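PDB 5EJY: myosin-I heavy chain from Dictyostelium discoideum, which is an actin-based class VII myosin motor with ATPase activity that takes part in early phagocytosis and adhesion, seen here as its first MyTH4-FERM tail module. Local coordinates for residues Gln55-Ala59 against Ile98-Glu104; Ile217-Cys223 against Ala259-Cys265; Gln224-Asn228 against Gly244-Ile248. All blocks are in the same frame, centred on the assembly; numbering follows the deposited sequence.

Contact 1 (Gln55-Ala59 against Ile98-Glu104)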
loop_
_atom_site.group_PDB
_atom_site.type_symbol
_atom_site.label_atom_id
_atom_site.label_comp_id
_atom_site.label_asym_id
_atom_site.label_seq_id
_atom_site.Cartn_x
_atom_site.Cartn_y
_atom_site.Cartn_z
ATOM N N GLN A 55 -2.095 32.158 4.450
ATOM C CA GLN A 55 -2.012 31.143 5.495
ATOM C C GLN A 55 -2.646 31.638 6.783
ATOM O O GLN A 55 -3.184 30.850 7.562
ATOM C CB GLN A 55 -0.571 30.696 5.742
ATOM C CG GLN A 55 -0.067 29.699 4.702
ATOM C CD GLN A 55 1.372 29.288 4.921
ATOM O OE1 GLN A 55 1.729 28.771 5.983
ATOM N NE2 GLN A 55 2.214 29.514 3.913
ATOM N N THR A 56 -2.581 32.946 7.008
ATOM C CA THR A 56 -3.259 33.534 8.154
ATOM C C THR A 56 -4.760 33.321 8.004
ATOM O O THR A 56 -5.437 32.914 8.946
ATOM C CB THR A 56 -2.963 35.041 8.271
ATOM O OG1 THR A 56 -1.558 35.237 8.468
ATOM C CG2 THR A 56 -3.726 35.649 9.434
ATOM N N LYS A 57 -5.277 33.588 6.806
ATOM C CA LYS A 57 -6.699 33.424 6.535
ATOM C C LYS A 57 -7.139 31.969 6.682
ATOM O O LYS A 57 -8.193 31.678 7.248
ATOM C CB LYS A 57 -7.039 33.909 5.119
ATOM C CG LYS A 57 -8.510 33.709 4.754
ATOM C CD LYS A 57 -8.807 34.070 3.293
ATOM C CE LYS A 57 -8.249 33.029 2.320
ATOM N NZ LYS A 57 -9.033 31.754 2.301
ATOM N N VAL A 58 -6.332 31.057 6.157
ATOM C CA VAL A 58 -6.642 29.635 6.262
ATOM C C VAL A 58 -6.604 29.141 7.721
ATOM O O VAL A 58 -7.407 28.300 8.123
ATOM C CB VAL A 58 -5.683 28.805 5.392
ATOM C CG1 VAL A 58 -5.854 27.304 5.684
ATOM C CG2 VAL A 58 -5.922 29.102 3.904
ATOM N N ALA A 59 -5.669 29.653 8.508
ATOM C CA ALA A 59 -5.587 29.260 9.920
ATOM C C ALA A 59 -6.887 29.587 10.640
ATOM O O ALA A 59 -7.389 28.797 11.448
ATOM C CB ALA A 59 -4.417 29.942 10.602
ATOM N N ILE A 98 0.960 21.795 3.536
ATOM C CA ILE A 98 1.578 23.079 3.876
ATOM C C ILE A 98 2.260 22.968 5.239
ATOM O O ILE A 98 1.620 23.107 6.283
ATOM C CB ILE A 98 0.527 24.234 3.871
ATOM C CG1 ILE A 98 -0.238 24.267 2.536
ATOM C CG2 ILE A 98 1.189 25.583 4.112
ATOM C CD1 ILE A 98 -1.598 24.981 2.619
ATOM N N GLU A 99 3.560 22.702 5.227
ATOM C CA GLU A 99 4.260 22.371 6.463
ATOM C C GLU A 99 4.183 23.518 7.455
ATOM O O GLU A 99 4.222 23.315 8.673
ATOM C CB GLU A 99 5.728 22.039 6.191
ATOM C CG GLU A 99 6.391 21.341 7.361
ATOM C CD GLU A 99 7.882 21.579 7.421
ATOM O OE1 GLU A 99 8.601 21.062 6.538
ATOM O OE2 GLU A 99 8.330 22.292 8.351
ATOM N N SER A 100 4.070 24.730 6.932
ATOM C CA SER A 100 4.095 25.905 7.791
ATOM C C SER A 100 2.755 26.174 8.479
ATOM O O SER A 100 2.624 27.157 9.202
ATOM C CB SER A 100 4.568 27.135 7.001
ATOM O OG SER A 100 3.748 27.358 5.871
ATOM N N LEU A 101 1.764 25.310 8.250
ATOM C CA LEU A 101 0.503 25.399 8.970
ATOM C C LEU A 101 0.372 24.296 10.032
ATOM O O LEU A 101 -0.595 24.253 10.764
ATOM C CB LEU A 101 -0.688 25.329 8.011
ATOM C CG LEU A 101 -1.090 26.622 7.289
ATOM C CD1 LEU A 101 -2.109 26.328 6.226
ATOM C CD2 LEU A 101 -1.647 27.647 8.287
ATOM N N ARG A 102 1.337 23.392 10.093
ATOM C CA ARG A 102 1.197 22.233 10.969
ATOM C C ARG A 102 1.190 22.644 12.431
ATOM O O ARG A 102 0.340 22.174 13.218
ATOM C CB ARG A 102 2.314 21.217 10.702
ATOM C CG ARG A 102 2.188 20.577 9.317
ATOM C CD ARG A 102 3.312 19.626 9.027
ATOM N NE ARG A 102 3.130 18.985 7.725
ATOM C CZ ARG A 102 3.946 18.069 7.228
ATOM N NH1 ARG A 102 4.988 17.667 7.936
ATOM N NH2 ARG A 102 3.706 17.533 6.035
ATOM N N ASP A 103 2.122 23.514 12.807
ATOM C CA ASP A 103 2.198 23.906 14.228
ATOM C C ASP A 103 0.971 24.708 14.631
ATOM O O ASP A 103 0.440 24.543 15.732
ATOM C CB ASP A 103 3.498 24.640 14.550
ATOM C CG ASP A 103 4.708 23.719 14.506
ATOM O OD1 ASP A 103 4.529 22.474 14.484
ATOM O OD2 ASP A 103 5.840 24.232 14.498
ATOM N N GLU A 104 0.502 25.555 13.719
ATOM C CA GLU A 104 -0.766 26.255 13.899
ATOM C C GLU A 104 -1.891 25.301 14.295
ATOM O O GLU A 104 -2.570 25.510 15.308
ATOM C CB GLU A 104 -1.150 27.001 12.616
ATOM C CG GLU A 104 -2.524 27.656 12.671
ATOM C CD GLU A 104 -2.518 28.974 13.426
ATOM O OE1 GLU A 104 -1.487 29.679 13.389
ATOM O OE2 GLU A 104 -3.549 29.294 14.062
#

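Contact 2 (Ile217-Cys223 against Ala259-Cys265)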
loop_
_atom_site.group_PDB
_atom_site.type_symbol
_atom_site.label_atom_id
_atom_site.label_comp_id
_atom_site.label_asym_id
_atom_site.label_seq_id
_atom_site.Cartn_x
_atom_site.Cartn_y
_atom_site.Cartn_z
ATOM N N ILE A 217 -4.102 -3.309 10.784
ATOM C CA ILE A 217 -2.973 -2.397 10.651
ATOM C C ILE A 217 -3.246 -1.034 11.285
ATOM O O ILE A 217 -4.367 -0.749 11.739
ATOM C CB ILE A 217 -2.585 -2.180 9.145
ATOM C CG1 ILE A 217 -3.683 -1.431 8.385
ATOM C CG2 ILE A 217 -2.322 -3.523 8.452
ATOM C CD1 ILE A 217 -3.287 -1.103 6.916
ATOM N N ASP A 218 -2.218 -0.191 11.317
ATOM C CA ASP A 218 -2.416 1.194 11.723
ATOM C C ASP A 218 -2.009 2.165 10.629
ATOM O O ASP A 218 -1.565 1.746 9.537
ATOM C CB ASP A 218 -1.788 1.515 13.105
ATOM C CG ASP A 218 -0.263 1.557 13.096
ATOM O OD1 ASP A 218 0.370 1.662 12.025
ATOM O OD2 ASP A 218 0.323 1.499 14.206
ATOM N N SER A 219 -2.193 3.457 10.893
ATOM C CA SER A 219 -1.946 4.472 9.861
ATOM C C SER A 219 -0.528 4.441 9.299
ATOM O O SER A 219 -0.306 4.825 8.144
ATOM C CB SER A 219 -2.218 5.869 10.434
ATOM O OG SER A 219 -3.555 5.938 10.903
ATOM N N ALA A 220 0.428 4.010 10.116
ATOM C CA ALA A 220 1.848 4.032 9.733
ATOM C C ALA A 220 2.346 2.713 9.146
ATOM O O ALA A 220 3.517 2.601 8.790
ATOM C CB ALA A 220 2.707 4.409 10.925
ATOM N N THR A 221 1.465 1.726 9.029
ATOM C CA THR A 221 1.869 0.390 8.580
ATOM C C THR A 221 2.362 0.396 7.133
ATOM O O THR A 221 1.675 0.880 6.235
ATOM C CB THR A 221 0.726 -0.631 8.740
ATOM O OG1 THR A 221 0.464 -0.814 10.138
ATOM C CG2 THR A 221 1.121 -1.990 8.121
ATOM N N THR A 222 3.565 -0.124 6.917
ATOM C CA THR A 222 4.154 -0.105 5.583
ATOM C C THR A 222 3.878 -1.375 4.800
ATOM O O THR A 222 3.418 -2.370 5.347
ATOM C CB THR A 222 5.674 0.074 5.653
ATOM O OG1 THR A 222 6.227 -1.010 6.403
ATOM C CG2 THR A 222 6.018 1.404 6.329
ATOM N N CYS A 223 4.171 -1.328 3.503
ATOM C CA CYS A 223 4.055 -2.516 2.678
ATOM C C CYS A 223 4.970 -3.630 3.202
ATOM O O CYS A 223 4.594 -4.798 3.254
ATOM C CB CYS A 223 4.389 -2.169 1.228
ATOM S SG CYS A 223 4.123 -3.555 0.120
ATOM N N ALA A 259 5.813 0.399 -2.930
ATOM C CA ALA A 259 7.165 0.401 -2.362
ATOM C C ALA A 259 7.179 -0.085 -0.906
ATOM O O ALA A 259 6.192 0.065 -0.195
ATOM C CB ALA A 259 7.789 1.782 -2.462
ATOM N N PRO A 260 8.312 -0.647 -0.461
ATOM C CA PRO A 260 8.380 -1.236 0.882
ATOM C C PRO A 260 8.032 -0.247 1.976
ATOM O O PRO A 260 7.402 -0.650 2.947
ATOM C CB PRO A 260 9.846 -1.660 1.004
ATOM C CG PRO A 260 10.263 -1.945 -0.408
ATOM C CD PRO A 260 9.555 -0.879 -1.226
ATOM N N THR A 261 8.419 1.019 1.824
ATOM C CA THR A 261 8.165 2.007 2.875
ATOM C C THR A 261 6.843 2.753 2.679
ATOM O O THR A 261 6.464 3.574 3.509
ATOM C CB THR A 261 9.304 3.050 2.953
ATOM O OG1 THR A 261 9.389 3.732 1.708
ATOM C CG2 THR A 261 10.634 2.374 3.228
ATOM N N ASP A 262 6.146 2.488 1.577
ATOM C CA ASP A 262 4.850 3.126 1.354
ATOM C C ASP A 262 3.804 2.584 2.344
ATOM O O ASP A 262 3.885 1.432 2.782
ATOM C CB ASP A 262 4.367 2.893 -0.069
ATOM C CG ASP A 262 4.970 3.874 -1.068
ATOM O OD1 ASP A 262 5.875 4.649 -0.715
ATOM O OD2 ASP A 262 4.525 3.857 -2.219
ATOM N N LYS A 263 2.831 3.417 2.692
ATOM C CA LYS A 263 1.842 3.064 3.720
ATOM C C LYS A 263 0.589 2.491 3.075
ATOM O O LYS A 263 0.035 3.091 2.157
ATOM C CB LYS A 263 1.458 4.300 4.535
ATOM C CG LYS A 263 2.472 4.689 5.624
ATOM C CD LYS A 263 3.749 5.220 5.017
ATOM C CE LYS A 263 4.840 5.397 6.084
ATOM N NZ LYS A 263 6.110 5.867 5.402
ATOM N N LEU A 264 0.135 1.339 3.551
ATOM C CA LEU A 264 -1.073 0.757 2.967
ATOM C C LEU A 264 -2.282 1.662 3.130
ATOM O O LEU A 264 -3.145 1.685 2.263
ATOM C CB LEU A 264 -1.376 -0.642 3.519
ATOM C CG LEU A 264 -0.333 -1.745 3.308
ATOM C CD1 LEU A 264 -0.926 -3.114 3.691
ATOM C CD2 LEU A 264 0.175 -1.772 1.886
ATOM N N CYS A 265 -2.364 2.406 4.238
ATOM C CA CYS A 265 -3.478 3.344 4.387
ATOM C C CYS A 265 -3.497 4.440 3.307
ATOM O O CYS A 265 -4.573 4.927 2.938
ATOM C CB CYS A 265 -3.510 3.959 5.789
ATOM S SG CYS A 265 -4.095 2.800 7.053
HETATM O O HOH W 1 -0.620 2.283 6.472
#

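Contact 3 (Gln224-Asn228 against Gly244-Ile248)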
loop_
_atom_site.group_PDB
_atom_site.type_symbol
_atom_site.label_atom_id
_atom_site.label_comp_id
_atom_site.label_asym_id
_atom_site.label_seq_id
_atom_site.Cartn_x
_atom_site.Cartn_y
_atom_site.Cartn_z
ATOM N N GLN A 224 6.182 -3.265 3.598
ATOM C CA GLN A 224 7.117 -4.254 4.117
ATOM C C GLN A 224 6.642 -4.919 5.417
ATOM O O GLN A 224 6.734 -6.139 5.563
ATOM C CB GLN A 224 8.511 -3.642 4.273
ATOM C CG GLN A 224 9.571 -4.612 4.752
ATOM C CD GLN A 224 10.978 -4.019 4.673
ATOM O OE1 GLN A 224 11.182 -2.965 4.083
ATOM N NE2 GLN A 224 11.947 -4.704 5.262
ATOM N N GLU A 225 6.117 -4.133 6.358
ATOM C CA GLU A 225 5.581 -4.710 7.596
ATOM C C GLU A 225 4.457 -5.678 7.301
ATOM O O GLU A 225 4.395 -6.777 7.855
ATOM C CB GLU A 225 5.055 -3.618 8.538
ATOM C CG GLU A 225 6.135 -2.870 9.263
ATOM C CD GLU A 225 5.601 -1.713 10.083
ATOM O OE1 GLU A 225 4.466 -1.242 9.827
ATOM O OE2 GLU A 225 6.333 -1.271 10.991
ATOM N N SER A 226 3.547 -5.257 6.436
ATOM C CA SER A 226 2.387 -6.085 6.124
ATOM C C SER A 226 2.735 -7.328 5.312
ATOM O O SER A 226 2.104 -8.379 5.474
ATOM C CB SER A 226 1.328 -5.269 5.394
ATOM O OG SER A 226 0.525 -4.591 6.336
ATOM N N SER A 227 3.733 -7.203 4.442
ATOM C CA SER A 227 4.226 -8.349 3.684
ATOM C C SER A 227 4.875 -9.375 4.622
ATOM O O SER A 227 4.687 -10.574 4.448
ATOM C CB SER A 227 5.216 -7.905 2.606
ATOM O OG SER A 227 4.572 -7.059 1.671
ATOM N N ASN A 228 5.630 -8.898 5.613
ATOM C CA ASN A 228 6.204 -9.791 6.622
ATOM C C ASN A 228 5.122 -10.457 7.463
ATOM O O ASN A 228 5.194 -11.651 7.777
ATOM C CB ASN A 228 7.142 -9.028 7.560
ATOM C CG ASN A 228 8.398 -8.527 6.872
ATOM O OD1 ASN A 228 8.763 -8.979 5.782
ATOM N ND2 ASN A 228 9.080 -7.593 7.521
ATOM N N GLY A 244 10.630 -12.923 -1.002
ATOM C CA GLY A 244 10.413 -12.143 -2.216
ATOM C C GLY A 244 8.982 -11.731 -2.510
ATOM O O GLY A 244 8.701 -11.177 -3.576
ATOM N N PHE A 245 8.073 -11.985 -1.571
ATOM C CA PHE A 245 6.672 -11.585 -1.736
ATOM C C PHE A 245 6.456 -10.133 -1.310
ATOM O O PHE A 245 7.157 -9.631 -0.439
ATOM C CB PHE A 245 5.745 -12.478 -0.891
ATOM C CG PHE A 245 5.427 -13.820 -1.518
ATOM C CD1 PHE A 245 6.419 -14.772 -1.698
ATOM C CD2 PHE A 245 4.126 -14.130 -1.899
ATOM C CE1 PHE A 245 6.123 -16.013 -2.229
ATOM C CE2 PHE A 245 3.816 -15.372 -2.448
ATOM C CZ PHE A 245 4.817 -16.317 -2.609
ATOM N N THR A 246 5.490 -9.463 -1.933
ATOM C CA THR A 246 5.087 -8.122 -1.504
ATOM C C THR A 246 3.594 -8.014 -1.708
ATOM O O THR A 246 2.975 -8.899 -2.294
ATOM C CB THR A 246 5.756 -6.970 -2.319
ATOM O OG1 THR A 246 5.218 -6.925 -3.658
ATOM C CG2 THR A 246 7.278 -7.144 -2.373
ATOM N N ILE A 247 3.023 -6.910 -1.252
ATOM C CA ILE A 247 1.616 -6.646 -1.466
ATOM C C ILE A 247 1.535 -5.582 -2.544
ATOM O O ILE A 247 2.218 -4.564 -2.457
ATOM C CB ILE A 247 0.946 -6.135 -0.172
ATOM C CG1 ILE A 247 0.973 -7.239 0.904
ATOM C CG2 ILE A 247 -0.498 -5.712 -0.456
ATOM C CD1 ILE A 247 0.575 -6.761 2.298
ATOM N N ILE A 248 0.717 -5.829 -3.566
ATOM C CA ILE A 248 0.519 -4.862 -4.638
ATOM C C ILE A 248 -0.911 -4.337 -4.635
ATOM O O ILE A 248 -1.784 -4.890 -3.953
ATOM C CB ILE A 248 0.879 -5.460 -6.043
ATOM C CG1 ILE A 248 0.039 -6.703 -6.341
ATOM C CG2 ILE A 248 2.363 -5.769 -6.121
ATOM C CD1 ILE A 248 -1.228 -6.421 -7.105
#

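Contact 1 (Gln55-Ala59 against Ile98-Glu104)
Gln-55 and Leu-101 bring the two backbones to 7.2 Å, CA to CA, and Ala-59 and Glu-104 bring them to 6.9 Å. Residues 55-59 are one turn and a little more near the start of helix 53-70. In 98-104 the chain leaves helix 81-97 at Ile-98, turns, and enters helix 102-112. The turn is closed by Leu-101 N bonding to Ile-98 O.

Leu-101 points into the gap between the backbones. Its CD1 meets Val-58 CG1 at 3.9 Å, and the two side chains cross at about a right angle. Its other methyl, CD2, lies 3.6 Å from Gln-55 O, a carbonyl that already accepts the helical bond from Ala-59 N. Both segments belong to the MyTH4 domain, a helical part of the myosin tail, and the contact sets one of its helices against the connection between two others and the first turn of the second.

At one end the meeting is polar. Gln-55 runs extended beyond CG (chi2 178°), which carries its amide across to Ser-100. Ser-100 OG donates to Gln-55 OE1 in a very short bond of 2.5 Å. Gln-55 NE2 bonds to Asp-52, which is consistent with the amide being held in this orientation. Ile-98 CG2 packs 3.7 Å from the same Gln-55 OE1.

At the other end Glu-104 bends at chi2 (80°), and its CD comes 3.5 Å from Ala-59 CB. The carboxylate is held by Leu-47 N, Leu-48 N, His-50 and Gln-108. Gln-108 also bonds to Ala-59 O.

Contact 2 (Ile217-Cys223 against Ala259-Cys265)
Thr-222 and Lys-263 form a single beta bridge, CA to CA 4.3 Å, between two loops of the ubiquitin-like first lobe of the FERM domain. One loop joins strand 212-217 to helix 223-233. The other leads into helix 264-277. Two backbone bonds fasten them. Leu-264 N donates to Thr-221 O at 3.1 Å, and Cys-223 N donates to Asp-262 O at 2.9 Å. The second lines up better with its carbonyl (C=O...N angle 174°) but is the more bent at its hydrogen.

Apolar groups pack at the Ile-217 end. Ile-217 CD1 ends 3.9 Å from Leu-264 CB, the two side chains crossing at about a right angle. Cys-265 SG packs against Ser-219 CA.

Type I turns shape both loops, at 218-221 and 259-262. In the first, Asp-218 N bonds to Thr-221 OG1, and Arg-176 forms a salt bridge with the Asp-218 carboxylate. Thr-222 is the N-cap of helix 223-233, its OG1 accepting from Glu-225 N. A bend at chi2 (70°) turns the Lys-263 chain back along its own loop, where the ammonium bonds to Thr-261 O; Asn-180 O and Ala-182 O bind it too.

A water accepts from Cys-265 N at 2.8 Å and lies 2.7 Å from Thr-221 O, which it can reach as a donor.

Contact 3 (Gln224-Asn228 against Gly244-Ile248)
Ser-226 and Ser-227 both direct their CB atoms at strand 245-248, and Ile-247 points back at the helix. Ile-247 carries CG1 anti to its own carbonyl carbon (chi1 -65°). The chain then extends, and CD1 arrives 3.5 Å from Ser-226 CB. This is a methyl against a methylene.

Ser-227 works beside it, over the strand backbone. Its OG lies 3.4 Å from Thr-246 CA and 3.7 Å from Ile-247 CG1. Ile-247 N is 3.3 Å from the same Ser-227 OG. The hydroxyl bonds to Cys-223 O, one turn back in its own helix, so this polar atom is satisfied where it is buried. Thr-246 directs its CB away from the helix. The small side chain of Ser-227 is consistent with the close approach, Ser-227 CA to Thr-246 CA 5.3 Å.

Helix over sheet is the basic packing of the ubiquitin-like lobe of a FERM domain. The axes of the short segments 224-228 and 245-248 pass 7.4 Å apart at an angle of 120°. Ile-247 packs on Phe-287 and Phe-289 of strand 285-291. Ser-226 also touches Leu-215 and Ile-217 of strand 212-217, while Ser-227 meets strand 245-251, so the helix lies across the sheet.

Contact 1 stands apart in the MyTH4 domain, its centre 26 Å from that of contact 2 and 36 Å from that of contact 3. It is partly buried and nearer the periphery. It joins helical elements through side chains, with polar groups flanking a leucine. Contacts 2 and 3 are buried in the ubiquitin-like FERM lobe and share helix 223-233. Contact 2 holds the start of that helix mainly by backbone bonds between loops, whereas contact 3 packs its next turn on the sheet by close van der Waals fit. Contact 3 is nested within the loop closed by contact 2. They meet at several points, among them a probable hydrogen bond between Gln-224 N and Pro-260 O and packing of Leu-264 CD1 on Ser-226 OG.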